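Local atomic coordinates of KLLA0B12012p (Kluyveromyces lactis, PDB entry 6Y3P), a protein that interacts, as Pby1, with the mRNA decapping enzyme Dcp2 and probably binds ATP through the C-terminal ATP-grasp domain described here. Residues F215-G225 / S325-V335; L227-M235 / R297-F308. All blocks are in the same frame, centred on the assembly; numbering follows the deposited sequence. Where two conformers were deposited one is given.

Contact 1: residues F215-G225 / S325-V335; sequences FHIRCYVTCSG and SLETFGFDFLV
Asp332 OD1 takes a salt bridge from Arg218 NH2 on the facing strand, 2.8 Å long. His216 ND1 also comes near OD1, which lies in the imidazole plane, but that bond is weak and, as the histidine has two conformers, doubtful. The strands 215-224 and 326-335 pair antiparallel in the central sheet of this ATP-grasp domain, of the tubulin-tyrosine ligase family. The guanidinium and carboxylate planes stand 82° apart, and Asp332 OD2 sits over one guanidinium face, near its rim. OD2 also has a weak hydrogen bond to Asn347. Arg218 reaches Asp332 because its chain bends at chi2 (52°) and again at chi3. The bend carries Arg218 NE across Gly330, 3.4 Å from Gly330 CA. Gly330 has no side chain, and the arginine chain lies on the side where a CB would stand.

Paired backbone bonds tie Ile217 to Phe333, Cys219 to Phe331, Val221 to Phe329 and Cys223 to Glu327. Most are nearly straight. Beyond them, Gly225 N donates to Ser325 O. At the other end a water bridges Phe215 O and Val335 N.

The side chains of these four pairs share one face of the sheet, which helix 290-313 covers in part. Here Val221 CG2 lies over the Phe331 ring, 3.9 Å from its centroid, a CH-pi contact. The sulfur of Cys223 comes obliquely to the Phe329 ring, with SG 3.9 Å from CE1. Ile217 CD1 presses on Val335 CG2 at 3.5 Å, tighter than usual for two carbons. The carboxylate of Glu327 leads away from strand 215-224 and forms a salt bridge with Arg77. On the other face Thr222 OG1 lies 3.3 Å from Thr328 CB.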
loop_
_atom_site.group_PDB
_atom_site.type_symbol
_atom_site.label_atom_id
_atom_site.label_comp_id
_atom_site.label_asym_id
_atom_site.label_seq_id
_atom_site.Cartn_x
_atom_site.Cartn_y
_atom_site.Cartn_z
ATOM N N PHE A 215 -6.228 -14.271 -2.301
ATOM C CA PHE A 215 -6.406 -13.064 -1.499
ATOM C C PHE A 215 -5.183 -12.214 -1.478
ATOM O O PHE A 215 -4.065 -12.679 -1.752
ATOM C CB PHE A 215 -6.814 -13.427 -0.043
ATOM C CG PHE A 215 -5.726 -14.056 0.814
ATOM C CD1 PHE A 215 -5.453 -15.420 0.737
ATOM C CD2 PHE A 215 -4.987 -13.284 1.710
ATOM C CE1 PHE A 215 -4.430 -15.988 1.505
ATOM C CE2 PHE A 215 -3.986 -13.853 2.487
ATOM C CZ PHE A 215 -3.706 -15.198 2.381
ATOM N N HIS A 216 -5.407 -10.955 -1.142
ATOM C CA HIS A 216 -4.302 -10.064 -0.881
ATOM C C HIS A 216 -4.456 -9.582 0.556
ATOM O O HIS A 216 -5.531 -9.743 1.169
ATOM C CB HIS A 216 -4.101 -8.956 -1.935
ATOM C CG HIS A 216 -5.225 -7.981 -2.081
ATOM N ND1 HIS A 216 -5.127 -6.691 -1.585
ATOM C CD2 HIS A 216 -6.407 -8.113 -2.727
ATOM C CE1 HIS A 216 -6.247 -6.084 -1.944
ATOM N NE2 HIS A 216 -7.063 -6.908 -2.606
ATOM N N ILE A 217 -3.347 -9.109 1.136
ATOM C CA ILE A 217 -3.296 -8.618 2.498
ATOM C C ILE A 217 -3.305 -7.086 2.451
ATOM O O ILE A 217 -2.533 -6.459 1.721
ATOM C CB ILE A 217 -2.100 -9.155 3.338
ATOM C CG1 ILE A 217 -2.146 -10.694 3.451
ATOM C CG2 ILE A 217 -2.089 -8.499 4.734
ATOM C CD1 ILE A 217 -0.958 -11.348 4.138
ATOM N N ARG A 218 -4.190 -6.495 3.232
ATOM C CA ARG A 218 -4.229 -5.061 3.446
ATOM C C ARG A 218 -3.631 -4.874 4.854
ATOM O O ARG A 218 -4.207 -5.320 5.853
ATOM C CB ARG A 218 -5.670 -4.511 3.364
ATOM C CG ARG A 218 -5.812 -3.009 3.717
ATOM C CD ARG A 218 -4.849 -2.158 2.914
ATOM N NE ARG A 218 -5.479 -1.010 2.261
ATOM C CZ ARG A 218 -6.179 -1.060 1.131
ATOM N NH1 ARG A 218 -6.681 0.051 0.607
ATOM N NH2 ARG A 218 -6.408 -2.225 0.534
ATOM N N CYS A 219 -2.457 -4.252 4.910
ATOM C CA CYS A 219 -1.747 -3.964 6.144
ATOM C C CYS A 219 -1.764 -2.422 6.391
ATOM O O CYS A 219 -1.325 -1.660 5.521
ATOM C CB CYS A 219 -0.325 -4.517 6.036
ATOM S SG CYS A 219 0.733 -4.167 7.464
ATOM N N TYR A 220 -2.332 -1.959 7.537
ATOM C CA TYR A 220 -2.301 -0.519 7.858
ATOM C C TYR A 220 -0.977 -0.170 8.507
ATOM O O TYR A 220 -0.572 -0.802 9.477
ATOM C CB TYR A 220 -3.471 -0.081 8.733
ATOM C CG TYR A 220 -4.792 -0.342 8.051
ATOM C CD1 TYR A 220 -5.172 0.385 6.924
ATOM C CD2 TYR A 220 -5.643 -1.351 8.499
ATOM C CE1 TYR A 220 -6.375 0.129 6.268
ATOM C CE2 TYR A 220 -6.855 -1.612 7.857
ATOM C CZ TYR A 220 -7.224 -0.856 6.750
ATOM O OH TYR A 220 -8.406 -1.087 6.103
ATOM N N VAL A 221 -0.282 0.798 7.926
ATOM C CA VAL A 221 1.031 1.240 8.348
ATOM C C VAL A 221 0.925 2.706 8.723
ATOM O O VAL A 221 0.484 3.501 7.902
ATOM C CB VAL A 221 2.065 0.998 7.226
ATOM C CG1 VAL A 221 3.450 1.512 7.631
ATOM C CG2 VAL A 221 2.128 -0.474 6.842
ATOM N N THR A 222 1.306 3.065 9.961
ATOM C CA THR A 222 1.251 4.453 10.412
ATOM C C THR A 222 2.641 5.013 10.541
ATOM O O THR A 222 3.475 4.458 11.243
ATOM C CB THR A 222 0.415 4.623 11.714
ATOM O OG1 THR A 222 -0.847 3.988 11.562
ATOM C CG2 THR A 222 0.193 6.083 12.095
ATOM N N CYS A 223 2.891 6.099 9.838
ATOM C CA CYS A 223 4.117 6.879 9.952
ATOM C C CYS A 223 3.800 7.982 10.880
ATOM O O CYS A 223 2.780 8.626 10.706
ATOM C CB CYS A 223 4.558 7.432 8.604
ATOM S SG CYS A 223 5.392 6.220 7.584
ATOM N N SER A 224 4.675 8.237 11.825
ATOM C CA SER A 224 4.507 9.321 12.784
ATOM C C SER A 224 5.774 10.198 12.863
ATOM O O SER A 224 6.856 9.678 13.125
ATOM C CB SER A 224 4.157 8.759 14.157
ATOM O OG SER A 224 3.981 9.840 15.054
ATOM N N GLY A 225 5.609 11.500 12.623
ATOM C CA GLY A 225 6.659 12.516 12.685
ATOM C C GLY A 225 7.846 12.260 11.778
ATOM O O GLY A 225 7.672 11.748 10.669
ATOM N N SER A 325 3.528 15.798 11.113
ATOM C CA SER A 325 2.627 14.952 10.336
ATOM C C SER A 325 2.601 13.554 10.898
ATOM O O SER A 325 3.550 13.133 11.546
ATOM C CB SER A 325 3.083 14.864 8.885
ATOM O OG SER A 325 3.074 16.127 8.254
ATOM N N LEU A 326 1.507 12.854 10.643
ATOM C CA LEU A 326 1.335 11.423 10.838
ATOM C C LEU A 326 0.490 10.957 9.670
ATOM O O LEU A 326 -0.208 11.771 9.078
ATOM C CB LEU A 326 0.769 10.949 12.209
ATOM C CG LEU A 326 -0.667 11.308 12.626
ATOM C CD1 LEU A 326 -1.720 10.481 11.858
ATOM C CD2 LEU A 326 -0.832 11.022 14.078
ATOM N N GLU A 327 0.574 9.697 9.303
ATOM C CA GLU A 327 -0.249 9.205 8.214
ATOM C C GLU A 327 -0.394 7.711 8.297
ATOM O O GLU A 327 0.599 7.024 8.499
ATOM C CB GLU A 327 0.280 9.634 6.822
ATOM C CG GLU A 327 -0.745 9.373 5.722
ATOM C CD GLU A 327 -0.513 9.963 4.346
ATOM O OE1 GLU A 327 0.371 10.838 4.216
ATOM O OE2 GLU A 327 -1.219 9.549 3.395
ATOM N N THR A 328 -1.619 7.198 8.087
ATOM C CA THR A 328 -1.772 5.757 8.033
ATOM C C THR A 328 -2.064 5.405 6.571
ATOM O O THR A 328 -2.935 5.989 5.924
ATOM C CB THR A 328 -2.662 5.131 9.116
ATOM O OG1 THR A 328 -3.639 4.273 8.538
ATOM C CG2 THR A 328 -3.267 6.118 10.059
ATOM N N PHE A 329 -1.248 4.506 6.041
ATOM C CA PHE A 329 -1.322 4.054 4.667
ATOM C C PHE A 329 -1.825 2.611 4.651
ATOM O O PHE A 329 -1.642 1.878 5.627
ATOM C CB PHE A 329 0.079 4.073 4.024
ATOM C CG PHE A 329 0.821 5.387 4.056
ATOM C CD1 PHE A 329 1.660 5.704 5.120
ATOM C CD2 PHE A 329 0.751 6.269 2.981
ATOM C CE1 PHE A 329 2.390 6.904 5.126
ATOM C CE2 PHE A 329 1.485 7.467 2.983
ATOM C CZ PHE A 329 2.291 7.778 4.060
ATOM N N GLY A 330 -2.403 2.227 3.511
ATOM C CA GLY A 330 -2.859 0.878 3.225
ATOM C C GLY A 330 -1.859 0.153 2.346
ATOM O O GLY A 330 -1.750 0.455 1.155
ATOM N N PHE A 331 -1.079 -0.780 2.938
ATOM C CA PHE A 331 -0.096 -1.556 2.190
ATOM C C PHE A 331 -0.727 -2.834 1.683
ATOM O O PHE A 331 -1.265 -3.610 2.466
ATOM C CB PHE A 331 1.150 -1.859 3.024
ATOM C CG PHE A 331 2.212 -0.791 3.046
ATOM C CD1 PHE A 331 1.924 0.491 3.502
ATOM C CD2 PHE A 331 3.535 -1.104 2.766
ATOM C CE1 PHE A 331 2.924 1.447 3.604
ATOM C CE2 PHE A 331 4.536 -0.141 2.865
ATOM C CZ PHE A 331 4.225 1.128 3.284
ATOM N N ASP A 332 -0.679 -3.035 0.373
ATOM C CA ASP A 332 -1.231 -4.225 -0.251
ATOM C C ASP A 332 -0.151 -5.181 -0.702
ATOM O O ASP A 332 0.715 -4.858 -1.541
ATOM C CB ASP A 332 -2.226 -3.884 -1.371
ATOM C CG ASP A 332 -3.475 -3.224 -0.799
ATOM O OD1 ASP A 332 -4.395 -3.963 -0.356
ATOM O OD2 ASP A 332 -3.497 -1.980 -0.710
ATOM N N PHE A 333 -0.193 -6.357 -0.077
ATOM C CA PHE A 333 0.697 -7.482 -0.303
ATOM C C PHE A 333 -0.043 -8.690 -0.889
ATOM O O PHE A 333 -1.149 -9.007 -0.474
ATOM C CB PHE A 333 1.314 -7.938 1.032
ATOM C CG PHE A 333 2.281 -6.989 1.674
ATOM C CD1 PHE A 333 3.629 -7.023 1.352
ATOM C CD2 PHE A 333 1.862 -6.112 2.666
ATOM C CE1 PHE A 333 4.534 -6.151 1.979
ATOM C CE2 PHE A 333 2.764 -5.223 3.263
ATOM C CZ PHE A 333 4.087 -5.247 2.910
ATOM N N LEU A 334 0.620 -9.405 -1.786
ATOM C CA LEU A 334 0.178 -10.677 -2.356
ATOM C C LEU A 334 0.971 -11.778 -1.609
ATOM O O LEU A 334 2.088 -11.542 -1.143
ATOM C CB LEU A 334 0.515 -10.716 -3.850
ATOM C CG LEU A 334 -0.573 -10.247 -4.842
ATOM C CD1 LEU A 334 -1.005 -8.825 -4.600
ATOM C CD2 LEU A 334 -0.087 -10.358 -6.276
ATOM N N VAL A 335 0.352 -12.933 -1.416
ATOM C CA VAL A 335 0.950 -14.077 -0.756
ATOM C C VAL A 335 0.977 -15.211 -1.762
ATOM O O VAL A 335 -0.062 -15.511 -2.372
ATOM C CB VAL A 335 0.205 -14.519 0.539
ATOM C CG1 VAL A 335 1.069 -15.485 1.355
ATOM C CG2 VAL A 335 -0.215 -13.315 1.390
HETATM O O HOH W 1 -1.917 -13.477 -3.212
#

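Contact 2: residues L227-M235 / R297-F308; sequences LQVFVYDRM and RTQIHEAVSELF
Asp233 and His301 make the polar link between the 227-235 segment and helix 297-308. His301 NE2 donates to Asp233 OD1 at 2.7 Å, with an N-H...O angle of 148°. The bond uses the syn lone pair of OD1. The carboxylate and imidazole planes are only 11° apart, so the two flat groups meet edge to edge. His301 CG is anti to its carbonyl carbon (chi1 -68°), which swings the ring toward the strand. With an alanine in place of Asp233, His301 NE2 would probably lose this acceptor and the imidazole would be freer to turn. Arg297 stays near Asp233 without its charged atoms touching the carboxylate. Its guanidinium is engaged by Asp283 and Glu294.

The rest is apolar packing of a helix laid against the sheet, nearly antiparallel to strand 228-232. The axes approach to 9.4 Å. Val231 sends CG1 to His301 CD2 at 3.6 Å and CG2 end-on to Val304 CG1. The same Val304 methyl meets Val229 CG1, also at 3.6 Å, and so lies against both valines. Val229 in turn rests both methyls on Phe308, with CG1 3.7 Å from CD2. Farther along, the extended Met235 chain meets Ile300 tip to tip, SD to CD1 at 3.6 Å. Its CE methyl also touches the aliphatic CG of Arg297.

Hydrocarbon contacts therefore provide most of the interface. The single hydrogen bond, a His-carboxylate pair at the partly exposed margin, adds direction to an otherwise apolar contact.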
loop_
_atom_site.group_PDB
_atom_site.type_symbol
_atom_site.label_atom_id
_atom_site.label_comp_id
_atom_site.label_asym_id
_atom_site.label_seq_id
_atom_site.Cartn_x
_atom_site.Cartn_y
_atom_site.Cartn_z
ATOM N N LEU A 227 11.321 10.226 12.288
ATOM C CA LEU A 227 10.310 9.386 11.667
ATOM C C LEU A 227 10.195 8.120 12.471
ATOM O O LEU A 227 11.209 7.491 12.783
ATOM C CB LEU A 227 10.694 9.025 10.211
ATOM C CG LEU A 227 9.793 7.994 9.469
ATOM C CD1 LEU A 227 8.523 8.651 8.911
ATOM C CD2 LEU A 227 10.550 7.334 8.338
ATOM N N GLN A 228 8.958 7.707 12.744
ATOM C CA GLN A 228 8.652 6.426 13.358
ATOM C C GLN A 228 7.680 5.722 12.455
ATOM O O GLN A 228 6.752 6.350 11.935
ATOM C CB GLN A 228 8.056 6.597 14.736
ATOM C CG GLN A 228 9.114 6.772 15.816
ATOM C CD GLN A 228 8.446 7.135 17.104
ATOM O OE1 GLN A 228 7.843 8.206 17.220
ATOM N NE2 GLN A 228 8.442 6.208 18.056
ATOM N N VAL A 229 7.920 4.430 12.214
ATOM C CA VAL A 229 7.069 3.615 11.350
ATOM C C VAL A 229 6.456 2.508 12.180
ATOM O O VAL A 229 7.170 1.774 12.858
ATOM C CB VAL A 229 7.753 3.086 10.069
ATOM C CG1 VAL A 229 6.715 2.435 9.147
ATOM C CG2 VAL A 229 8.512 4.193 9.329
ATOM N N PHE A 230 5.120 2.433 12.162
ATOM C CA PHE A 230 4.366 1.492 12.955
ATOM C C PHE A 230 3.502 0.633 12.072
ATOM O O PHE A 230 2.705 1.142 11.278
ATOM C CB PHE A 230 3.487 2.233 13.960
ATOM C CG PHE A 230 4.237 3.059 14.972
ATOM C CD1 PHE A 230 4.688 2.493 16.157
ATOM C CD2 PHE A 230 4.473 4.410 14.751
ATOM C CE1 PHE A 230 5.367 3.257 17.097
ATOM C CE2 PHE A 230 5.144 5.174 15.697
ATOM C CZ PHE A 230 5.594 4.591 16.860
ATOM N N VAL A 231 3.675 -0.675 12.194
ATOM C CA VAL A 231 2.866 -1.634 11.456
ATOM C C VAL A 231 1.802 -2.165 12.417
ATOM O O VAL A 231 2.097 -2.528 13.553
ATOM C CB VAL A 231 3.732 -2.750 10.830
ATOM C CG1 VAL A 231 2.878 -3.867 10.254
ATOM C CG2 VAL A 231 4.671 -2.192 9.763
ATOM N N TYR A 232 0.556 -2.143 11.969
ATOM C CA TYR A 232 -0.592 -2.667 12.694
ATOM C C TYR A 232 -0.703 -4.177 12.359
ATOM O O TYR A 232 -0.930 -4.544 11.200
ATOM C CB TYR A 232 -1.867 -1.890 12.306
ATOM C CG TYR A 232 -3.060 -2.263 13.152
ATOM C CD1 TYR A 232 -2.956 -2.356 14.543
ATOM C CD2 TYR A 232 -4.296 -2.508 12.573
ATOM C CE1 TYR A 232 -4.050 -2.720 15.329
ATOM C CE2 TYR A 232 -5.400 -2.861 13.350
ATOM C CZ TYR A 232 -5.271 -2.962 14.728
ATOM O OH TYR A 232 -6.362 -3.285 15.488
ATOM N N ASP A 233 -0.479 -5.036 13.369
ATOM C CA ASP A 233 -0.449 -6.498 13.224
ATOM C C ASP A 233 -1.803 -7.181 13.030
ATOM O O ASP A 233 -1.816 -8.375 12.772
ATOM C CB ASP A 233 0.311 -7.168 14.387
ATOM C CG ASP A 233 1.808 -7.256 14.131
ATOM O OD1 ASP A 233 2.246 -6.872 13.018
ATOM O OD2 ASP A 233 2.538 -7.708 15.040
ATOM N N ARG A 234 -2.916 -6.454 13.143
ATOM C CA ARG A 234 -4.235 -7.023 12.889
ATOM C C ARG A 234 -4.528 -6.649 11.437
ATOM O O ARG A 234 -4.966 -5.534 11.146
ATOM C CB ARG A 234 -5.271 -6.466 13.868
ATOM C CG ARG A 234 -4.947 -6.800 15.348
ATOM C CD ARG A 234 -6.124 -6.509 16.282
ATOM N NE ARG A 234 -7.307 -7.301 15.930
ATOM C CZ ARG A 234 -8.537 -7.057 16.359
ATOM N NH1 ARG A 234 -8.770 -6.048 17.193
ATOM N NH2 ARG A 234 -9.547 -7.829 15.972
ATOM N N MET A 235 -4.122 -7.528 10.518
ATOM C CA MET A 235 -4.231 -7.282 9.090
ATOM C C MET A 235 -5.486 -7.910 8.452
ATOM O O MET A 235 -6.203 -8.682 9.090
ATOM C CB MET A 235 -2.945 -7.693 8.363
ATOM C CG MET A 235 -1.692 -7.550 9.193
ATOM S SD MET A 235 -0.252 -7.965 8.189
ATOM C CE MET A 235 1.079 -7.489 9.319
ATOM N N ARG A 297 4.212 -12.064 8.917
ATOM C CA ARG A 297 4.270 -10.817 9.679
ATOM C C ARG A 297 5.719 -10.301 9.695
ATOM O O ARG A 297 5.948 -9.127 9.458
ATOM C CB ARG A 297 3.771 -11.052 11.108
ATOM C CG ARG A 297 2.427 -10.422 11.394
ATOM C CD ARG A 297 1.811 -11.008 12.642
ATOM N NE ARG A 297 0.489 -11.520 12.306
ATOM C CZ ARG A 297 0.028 -12.719 12.642
ATOM N NH1 ARG A 297 0.768 -13.543 13.380
ATOM N NH2 ARG A 297 -1.184 -13.099 12.258
ATOM N N THR A 298 6.682 -11.193 9.944
ATOM C CA THR A 298 8.115 -10.890 9.960
ATOM C C THR A 298 8.523 -10.287 8.615
ATOM O O THR A 298 9.032 -9.168 8.609
ATOM C CB THR A 298 8.866 -12.130 10.411
ATOM O OG1 THR A 298 8.374 -12.401 11.727
ATOM C CG2 THR A 298 10.400 -11.936 10.445
ATOM N N GLN A 299 8.190 -10.959 7.490
ATOM C CA GLN A 299 8.429 -10.425 6.125
ATOM C C GLN A 299 7.793 -9.061 5.918
ATOM O O GLN A 299 8.427 -8.184 5.330
ATOM C CB GLN A 299 7.863 -11.348 5.042
ATOM C CG GLN A 299 8.490 -12.725 4.966
ATOM C CD GLN A 299 7.730 -13.566 3.976
ATOM O OE1 GLN A 299 7.802 -13.340 2.758
ATOM N NE2 GLN A 299 6.964 -14.544 4.482
ATOM N N ILE A 300 6.553 -8.864 6.406
ATOM C CA ILE A 300 5.852 -7.576 6.245
ATOM C C ILE A 300 6.607 -6.435 6.969
ATOM O O ILE A 300 6.828 -5.365 6.390
ATOM C CB ILE A 300 4.344 -7.683 6.627
ATOM C CG1 ILE A 300 3.577 -8.368 5.472
ATOM C CG2 ILE A 300 3.742 -6.290 6.943
ATOM C CD1 ILE A 300 2.182 -8.983 5.786
ATOM N N HIS A 301 7.015 -6.676 8.208
ATOM C CA HIS A 301 7.741 -5.687 9.008
ATOM C C HIS A 301 9.055 -5.373 8.384
ATOM O O HIS A 301 9.458 -4.230 8.398
ATOM C CB HIS A 301 8.002 -6.237 10.400
ATOM C CG HIS A 301 6.775 -6.393 11.216
ATOM N ND1 HIS A 301 6.846 -6.670 12.553
ATOM C CD2 HIS A 301 5.480 -6.287 10.860
ATOM C CE1 HIS A 301 5.597 -6.714 12.975
ATOM N NE2 HIS A 301 4.748 -6.474 11.990
ATOM N N GLU A 302 9.733 -6.376 7.835
ATOM C CA GLU A 302 10.999 -6.166 7.174
ATOM C C GLU A 302 10.864 -5.331 5.911
ATOM O O GLU A 302 11.651 -4.405 5.709
ATOM C CB GLU A 302 11.684 -7.515 6.915
ATOM C CG GLU A 302 13.188 -7.423 6.765
ATOM C CD GLU A 302 13.959 -6.571 7.762
ATOM O OE1 GLU A 302 13.573 -6.501 8.954
ATOM O OE2 GLU A 302 14.981 -5.988 7.337
ATOM N N ALA A 303 9.838 -5.627 5.093
ATOM C CA ALA A 303 9.563 -4.957 3.821
ATOM C C ALA A 303 9.164 -3.485 3.991
ATOM O O ALA A 303 9.638 -2.627 3.229
ATOM C CB ALA A 303 8.521 -5.726 3.030
ATOM N N VAL A 304 8.325 -3.199 5.020
ATOM C CA VAL A 304 7.874 -1.857 5.392
ATOM C C VAL A 304 9.098 -0.989 5.834
ATOM O O VAL A 304 9.267 0.126 5.355
ATOM C CB VAL A 304 6.754 -1.919 6.484
ATOM C CG1 VAL A 304 6.543 -0.560 7.120
ATOM C CG2 VAL A 304 5.426 -2.442 5.910
ATOM N N SER A 305 9.934 -1.526 6.740
ATOM C CA SER A 305 11.149 -0.904 7.302
ATOM C C SER A 305 12.140 -0.536 6.185
ATOM O O SER A 305 12.633 0.585 6.137
ATOM C CB SER A 305 11.805 -1.863 8.298
ATOM O OG SER A 305 13.049 -1.356 8.747
ATOM N N GLU A 306 12.400 -1.492 5.280
ATOM C CA GLU A 306 13.284 -1.369 4.121
ATOM C C GLU A 306 12.754 -0.330 3.154
ATOM O O GLU A 306 13.533 0.494 2.667
ATOM C CB GLU A 306 13.428 -2.736 3.427
ATOM C CG GLU A 306 14.297 -3.728 4.179
ATOM C CD GLU A 306 15.720 -3.243 4.365
ATOM O OE1 GLU A 306 16.410 -3.076 3.334
ATOM O OE2 GLU A 306 16.102 -2.920 5.515
ATOM N N LEU A 307 11.427 -0.315 2.924
ATOM C CA LEU A 307 10.801 0.667 2.031
ATOM C C LEU A 307 10.951 2.079 2.541
ATOM O O LEU A 307 11.279 2.977 1.764
ATOM C CB LEU A 307 9.332 0.326 1.713
ATOM C CG LEU A 307 8.602 1.253 0.728
ATOM C CD1 LEU A 307 9.414 1.440 -0.573
ATOM C CD2 LEU A 307 7.265 0.717 0.389
ATOM N N PHE A 308 10.734 2.291 3.830
ATOM C CA PHE A 308 10.901 3.623 4.387
ATOM C C PHE A 308 12.379 4.053 4.387
ATOM O O PHE A 308 12.658 5.221 4.127
ATOM C CB PHE A 308 10.202 3.755 5.751
ATOM C CG PHE A 308 8.735 4.042 5.511
ATOM C CD1 PHE A 308 8.321 5.274 5.006
ATOM C CD2 PHE A 308 7.779 3.047 5.686
ATOM C CE1 PHE A 308 6.985 5.504 4.691
ATOM C CE2 PHE A 308 6.439 3.281 5.371
ATOM C CZ PHE A 308 6.051 4.504 4.874
#

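Both contacts involve the same antiparallel sheet. Contact 1 pairs two of its strands, its centre about 5 Å from the centre of the chain. Contact 2 sets a helix on it, its centre about 11 Å from that point. Both are largely buried, with partly exposed polar side chains in each: Arg218 and His216 in contact 1, Asp233 and His301 in contact 2. Strands 215-224 and 228-239 are neighbours, probably joined by Thr222 N to Phe230 O. Helix 290-313 covers both: Phe308 CZ packs on Cys223 SG at 3.3 Å. Val231 CG1 meets Cys219 SG. Contact 1 rests on repeated backbone bonds plus a salt bridge, whereas contact 2 is side-chain packing with one hydrogen bond.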